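Local coordinates for protein MdcE (Pseudomonas aeruginosa, PDB 5VIP) that probably serves as the gamma subunit of biotin-independent malonate decarboxylase, a carboxyltransferase-type enzyme acting on malonyl groups carried by an acyl carrier protein, at residues A[109-114]-A[162-167]; A[154-159]-A[179-184]. One frame throughout, in Å; residues are numbered along the deposited sequence.

Contact 1: A[109-114]-A[162-167]; sequences AIVDVP and LAHGYQ
His-164 lies across the strand segment 109-114 and joins the end of helix 158-163 to one of the inner strands of the mixed sheet, within a subunit whose alternating strands and helices are consistent with the crotonase fold of carboxyltransferases. His-164 is the first residue to leave helical backbone angles, and it supplies most of its own segment's share of the contact. CB stays clear of the strand, but with CG anti to the backbone N (chi1 180°) the imidazole extends from it toward residues 109-113. On one flank of the ring, CD2 passes 4.1 Å from CG2 of Val-111 and 4.4 Å from CG1 of Val-113, both methyls approaching obliquely. On the other flank, CE1 lies 3.7 Å from CB of Ala-109, again at a slant. Between them NE2 donates to the backbone carbonyl of Ile-110, 2.9 Å from NE2 to O. The oxygen lies close to the imidazole plane, whereas the donor stands 59° above the carbonyl plane, so the bond does not follow a lone pair. ND1 is hydrogen-bonded to the hydroxyl of Tyr-138 on helix 127-143; with both ring nitrogens engaged, rotation of the imidazole is fixed and its two buried polar atoms are satisfied. Val-63 of the neighbouring strand also touches the ring.

Beyond the histidine the chain keeps close to the strand because Gly-165 has no side chain, and it adopts a positive phi of 128° that glycine readily accommodates. Its CA packs 4.0 Å from CG2 of Val-111. The same methyl lies against the carbonyl preceding Gly-165, with 3.5 Å separating Val-111 CG2 from His-164 O.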
loop_
_atom_site.group_PDB
_atom_site.type_symbol
_atom_site.label_atom_id
_atom_site.label_comp_id
_atom_site.label_asym_id
_atom_site.label_seq_id
_atom_site.Cartn_x
_atom_site.Cartn_y
_atom_site.Cartn_z
ATOM N N ALA A 109 5.272 -13.971 -5.776
ATOM C CA ALA A 109 5.581 -13.523 -4.434
ATOM C C ALA A 109 5.176 -14.593 -3.437
ATOM O O ALA A 109 4.004 -14.939 -3.319
ATOM C CB ALA A 109 4.882 -12.194 -4.115
ATOM N N ILE A 110 6.161 -15.125 -2.728
ATOM C CA ILE A 110 5.895 -16.060 -1.665
ATOM C C ILE A 110 5.783 -15.268 -0.377
ATOM O O ILE A 110 6.744 -14.634 0.069
ATOM C CB ILE A 110 7.000 -17.121 -1.548
ATOM C CG1 ILE A 110 7.106 -17.901 -2.862
ATOM C CG2 ILE A 110 6.726 -18.026 -0.371
ATOM C CD1 ILE A 110 8.322 -18.816 -2.938
ATOM N N VAL A 111 4.601 -15.301 0.219
ATOM C CA VAL A 111 4.291 -14.367 1.285
ATOM C C VAL A 111 4.235 -15.037 2.654
ATOM O O VAL A 111 3.368 -15.864 2.920
ATOM C CB VAL A 111 2.948 -13.648 1.013
ATOM C CG1 VAL A 111 2.638 -12.664 2.135
ATOM C CG2 VAL A 111 2.982 -12.919 -0.344
ATOM N N ASP A 112 5.172 -14.670 3.517
ATOM C CA ASP A 112 5.122 -15.053 4.918
ATOM C C ASP A 112 5.843 -13.976 5.706
ATOM O O ASP A 112 7.040 -14.094 5.999
ATOM C CB ASP A 112 5.748 -16.439 5.153
ATOM C CG ASP A 112 5.819 -16.805 6.632
ATOM O OD1 ASP A 112 4.935 -16.373 7.420
ATOM O OD2 ASP A 112 6.776 -17.520 7.012
ATOM N N VAL A 113 5.111 -12.908 6.023
ATOM C CA VAL A 113 5.688 -11.734 6.667
ATOM C C VAL A 113 4.842 -11.340 7.867
ATOM O O VAL A 113 3.622 -11.163 7.755
ATOM C CB VAL A 113 5.795 -10.549 5.680
ATOM C CG1 VAL A 113 6.921 -10.792 4.695
ATOM C CG2 VAL A 113 4.470 -10.356 4.944
ATOM N N PRO A 114 5.484 -11.221 9.035
ATOM C CA PRO A 114 4.804 -11.005 10.315
ATOM C C PRO A 114 4.231 -9.599 10.490
ATOM O O PRO A 114 3.178 -9.449 11.107
ATOM C CB PRO A 114 5.909 -11.266 11.338
ATOM C CG PRO A 114 7.173 -10.958 10.609
ATOM C CD PRO A 114 6.940 -11.362 9.191
ATOM N N LEU A 162 1.013 -5.310 2.095
ATOM C CA LEU A 162 0.787 -4.295 1.052
ATOM C C LEU A 162 2.013 -4.201 0.134
ATOM O O LEU A 162 1.887 -4.106 -1.096
ATOM C CB LEU A 162 0.480 -2.926 1.675
ATOM C CG LEU A 162 -0.893 -2.802 2.342
ATOM C CD1 LEU A 162 -1.047 -1.479 3.083
ATOM C CD2 LEU A 162 -2.002 -2.961 1.308
ATOM N N ALA A 163 3.198 -4.271 0.736
ATOM C CA ALA A 163 4.454 -4.124 0.000
ATOM C C ALA A 163 4.837 -5.392 -0.753
ATOM O O ALA A 163 5.473 -5.332 -1.800
ATOM C CB ALA A 163 5.586 -3.732 0.951
ATOM N N HIS A 164 4.457 -6.540 -0.201
ATOM C CA HIS A 164 4.900 -7.817 -0.743
ATOM C C HIS A 164 3.725 -8.772 -0.866
ATOM O O HIS A 164 3.412 -9.512 0.067
ATOM C CB HIS A 164 5.986 -8.414 0.150
ATOM C CG HIS A 164 6.504 -9.732 -0.329
ATOM N ND1 HIS A 164 7.076 -9.900 -1.573
ATOM C CD2 HIS A 164 6.555 -10.943 0.278
ATOM C CE1 HIS A 164 7.446 -11.162 -1.717
ATOM N NE2 HIS A 164 7.148 -11.815 -0.607
ATOM N N GLY A 165 3.047 -8.705 -2.004
ATOM C CA GLY A 165 1.954 -9.598 -2.284
ATOM C C GLY A 165 0.655 -8.948 -2.711
ATOM O O GLY A 165 -0.014 -9.476 -3.578
ATOM N N TYR A 166 0.274 -7.816 -2.122
ATOM C CA TYR A 166 -1.110 -7.387 -2.290
ATOM C C TYR A 166 -1.355 -6.689 -3.644
ATOM O O TYR A 166 -2.496 -6.373 -3.977
ATOM C CB TYR A 166 -1.552 -6.432 -1.181
ATOM C CG TYR A 166 -2.893 -6.795 -0.564
ATOM C CD1 TYR A 166 -3.153 -6.532 0.777
ATOM C CD2 TYR A 166 -3.849 -7.509 -1.291
ATOM C CE1 TYR A 166 -4.375 -6.880 1.349
ATOM C CE2 TYR A 166 -5.058 -7.875 -0.713
ATOM C CZ TYR A 166 -5.315 -7.548 0.600
ATOM O OH TYR A 166 -6.517 -7.919 1.187
ATOM N N GLN A 167 -0.316 -6.458 -4.438
ATOM C CA GLN A 167 -0.531 -5.927 -5.783
ATOM C C GLN A 167 -0.742 -7.023 -6.835
ATOM O O GLN A 167 -0.792 -6.735 -8.024
ATOM C CB GLN A 167 0.642 -5.038 -6.202
ATOM C CG GLN A 167 0.635 -3.666 -5.548
ATOM C CD GLN A 167 -0.659 -2.896 -5.825
ATOM O OE1 GLN A 167 -1.050 -2.719 -6.974
ATOM N NE2 GLN A 167 -1.323 -2.442 -4.765
#

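Contact 2: A[154-159]-A[179-184]; sequences GKAMSG and VMVHAM
Strands 155-157 and 180-182 pair in parallel, their axes 4.9 Å apart and only 4° from parallel, with hydrogen bonds continuing to Gly-154 and Ser-158. The backbone bonds alternate between the strands: Met-180 N reaches Gly-154 O, Ala-156 N is 2.8 Å from Met-180 O, His-182 N makes a weak bond to Ala-156 O, and Ser-158 N lies 2.8 Å from His-182 O.

Ala-156 and Val-181 share one face, with CB of Ala-156 at 4.1 Å from CG2 of Val-181; Phe-161 and Leu-152 pack on that side. On the face of Lys-155, Met-157, Met-180 and His-182, the side chains of Lys-155 and Met-180 lie alongside each other, with their CE atoms 4.0 Å apart. Met-157, like Met-180 modelled as selenomethionine, bends at both chi2 and chi3, folding back over the neighbouring strand: its SE comes 3.9 Å from CB of His-182, and its CE approaches the carbonyl of Met-184. The imidazole of His-182 turns away toward the following turn, where ND1 accepts a hydrogen bond from Met-184 N, almost straight (171°) and exactly in the ring plane. Tyr-212 stacks on the ring.

Ser-158 places OG near Ala-183 O, but its stronger partner is Gln-116 OE1. Another protein chain packs on residues 182-184, and one of its polar side chains hydrogen-bonds Val-181 O. Four inter-strand hydrogen bonds, one of them weak, set the register, while His-182 joins its strand to the following turn through ND1 and to Met-210 O through NE2.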
loop_
_atom_site.group_PDB
_atom_site.type_symbol
_atom_site.label_atom_id
_atom_site.label_comp_id
_atom_site.label_asym_id
_atom_site.label_seq_id
_atom_site.Cartn_x
_atom_site.Cartn_y
_atom_site.Cartn_z
ATOM N N GLY A 154 2.019 -18.261 4.846
ATOM C CA GLY A 154 2.032 -17.987 6.269
ATOM C C GLY A 154 1.354 -16.670 6.617
ATOM O O GLY A 154 0.245 -16.403 6.185
ATOM N N LYS A 155 2.021 -15.840 7.404
ATOM C CA LYS A 155 1.435 -14.564 7.783
ATOM C C LYS A 155 1.480 -13.579 6.613
ATOM O O LYS A 155 2.449 -13.524 5.858
ATOM C CB LYS A 155 2.148 -13.984 9.001
ATOM C CG LYS A 155 2.191 -14.945 10.182
ATOM C CD LYS A 155 2.496 -14.231 11.487
ATOM C CE LYS A 155 2.654 -15.234 12.633
ATOM N NZ LYS A 155 3.836 -16.110 12.387
ATOM N N ALA A 156 0.403 -12.829 6.446
ATOM C CA ALA A 156 0.367 -11.785 5.430
ATOM C C ALA A 156 -0.206 -10.548 6.090
ATOM O O ALA A 156 -1.406 -10.283 5.987
ATOM C CB ALA A 156 -0.469 -12.215 4.228
HETATM N N MSE A 157 0.656 -9.794 6.773
HETATM C CA MSE A 157 0.184 -8.786 7.709
HETATM C C MSE A 157 0.438 -7.339 7.290
HETATM O O MSE A 157 1.553 -6.987 6.923
HETATM C CB MSE A 157 0.845 -9.014 9.071
HETATM C CG MSE A 157 0.579 -10.388 9.642
HETATM SE SE MSE A 157 -1.315 -10.567 10.117
HETATM C CE MSE A 157 -1.292 -9.429 11.678
ATOM N N SER A 158 -0.600 -6.513 7.384
ATOM C CA SER A 158 -0.437 -5.057 7.428
ATOM C C SER A 158 0.384 -4.490 6.261
ATOM O O SER A 158 0.195 -4.884 5.110
ATOM C CB SER A 158 0.213 -4.677 8.766
ATOM O OG SER A 158 0.120 -3.282 9.017
ATOM N N GLY A 159 1.309 -3.580 6.571
ATOM C CA GLY A 159 2.109 -2.927 5.545
ATOM C C GLY A 159 3.083 -3.853 4.839
ATOM O O GLY A 159 3.474 -3.614 3.692
ATOM N N VAL A 179 -1.903 -19.535 8.216
ATOM C CA VAL A 179 -2.025 -18.544 7.157
ATOM C C VAL A 179 -3.057 -17.523 7.598
ATOM O O VAL A 179 -4.222 -17.850 7.791
ATOM C CB VAL A 179 -2.436 -19.164 5.811
ATOM C CG1 VAL A 179 -2.539 -18.082 4.738
ATOM C CG2 VAL A 179 -1.414 -20.214 5.377
HETATM N N MSE A 180 -2.618 -16.287 7.784
HETATM C CA MSE A 180 -3.493 -15.253 8.317
HETATM C C MSE A 180 -3.253 -13.946 7.591
HETATM O O MSE A 180 -2.111 -13.546 7.381
HETATM C CB MSE A 180 -3.270 -15.071 9.819
HETATM C CG MSE A 180 -3.702 -16.279 10.646
HETATM SE SE MSE A 180 -3.163 -16.120 12.516
HETATM C CE MSE A 180 -1.240 -16.293 12.338
ATOM N N VAL A 181 -4.343 -13.308 7.190
ATOM C CA VAL A 181 -4.290 -11.984 6.588
ATOM C C VAL A 181 -4.971 -11.029 7.552
ATOM O O VAL A 181 -6.083 -11.311 8.011
ATOM C CB VAL A 181 -4.995 -11.932 5.228
ATOM C CG1 VAL A 181 -4.845 -10.535 4.603
ATOM C CG2 VAL A 181 -4.459 -13.013 4.294
ATOM N N HIS A 182 -4.310 -9.922 7.886
ATOM C CA HIS A 182 -4.945 -8.903 8.725
ATOM C C HIS A 182 -4.184 -7.589 8.645
ATOM O O HIS A 182 -3.100 -7.522 8.073
ATOM C CB HIS A 182 -5.025 -9.362 10.187
ATOM C CG HIS A 182 -6.222 -8.840 10.929
ATOM N ND1 HIS A 182 -6.224 -7.629 11.589
ATOM C CD2 HIS A 182 -7.449 -9.381 11.135
ATOM C CE1 HIS A 182 -7.400 -7.441 12.160
ATOM N NE2 HIS A 182 -8.164 -8.487 11.897
ATOM N N ALA A 183 -4.760 -6.559 9.251
ATOM C CA ALA A 183 -4.183 -5.223 9.257
ATOM C C ALA A 183 -3.343 -4.969 10.507
ATOM O O ALA A 183 -2.470 -4.104 10.506
ATOM C CB ALA A 183 -5.293 -4.189 9.135
HETATM N N MSE A 184 -3.594 -5.729 11.571
HETATM C CA MSE A 184 -2.789 -5.609 12.786
HETATM C C MSE A 184 -2.678 -6.943 13.521
HETATM O O MSE A 184 -3.525 -7.833 13.352
HETATM C CB MSE A 184 -3.382 -4.551 13.717
HETATM C CG MSE A 184 -4.660 -4.999 14.402
HETATM SE SE MSE A 184 -5.666 -3.510 15.202
HETATM C CE MSE A 184 -6.616 -2.908 13.593
#

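Both contacts draw on helix 158-163, contact 1 at its end and contact 2 at the strand-to-helix junction that leads into it, and their segments alternate along the chain. Contact 1 lies almost at the centre of the chain and is wholly buried, joining one side-chain bond to packing of small apolar groups. Contact 2, about 9 Å away between centres, is partly open and depends chiefly on main-chain bonds. Both have residues reaching another protein chain, but in contact 1 these take no part in the contact itself. The two meet directly: Val-113 N is 2.7 Å from Lys-155 O, and Asp-112 OD1 is 3.0 Å from Lys-155 N, both probable hydrogen bonds.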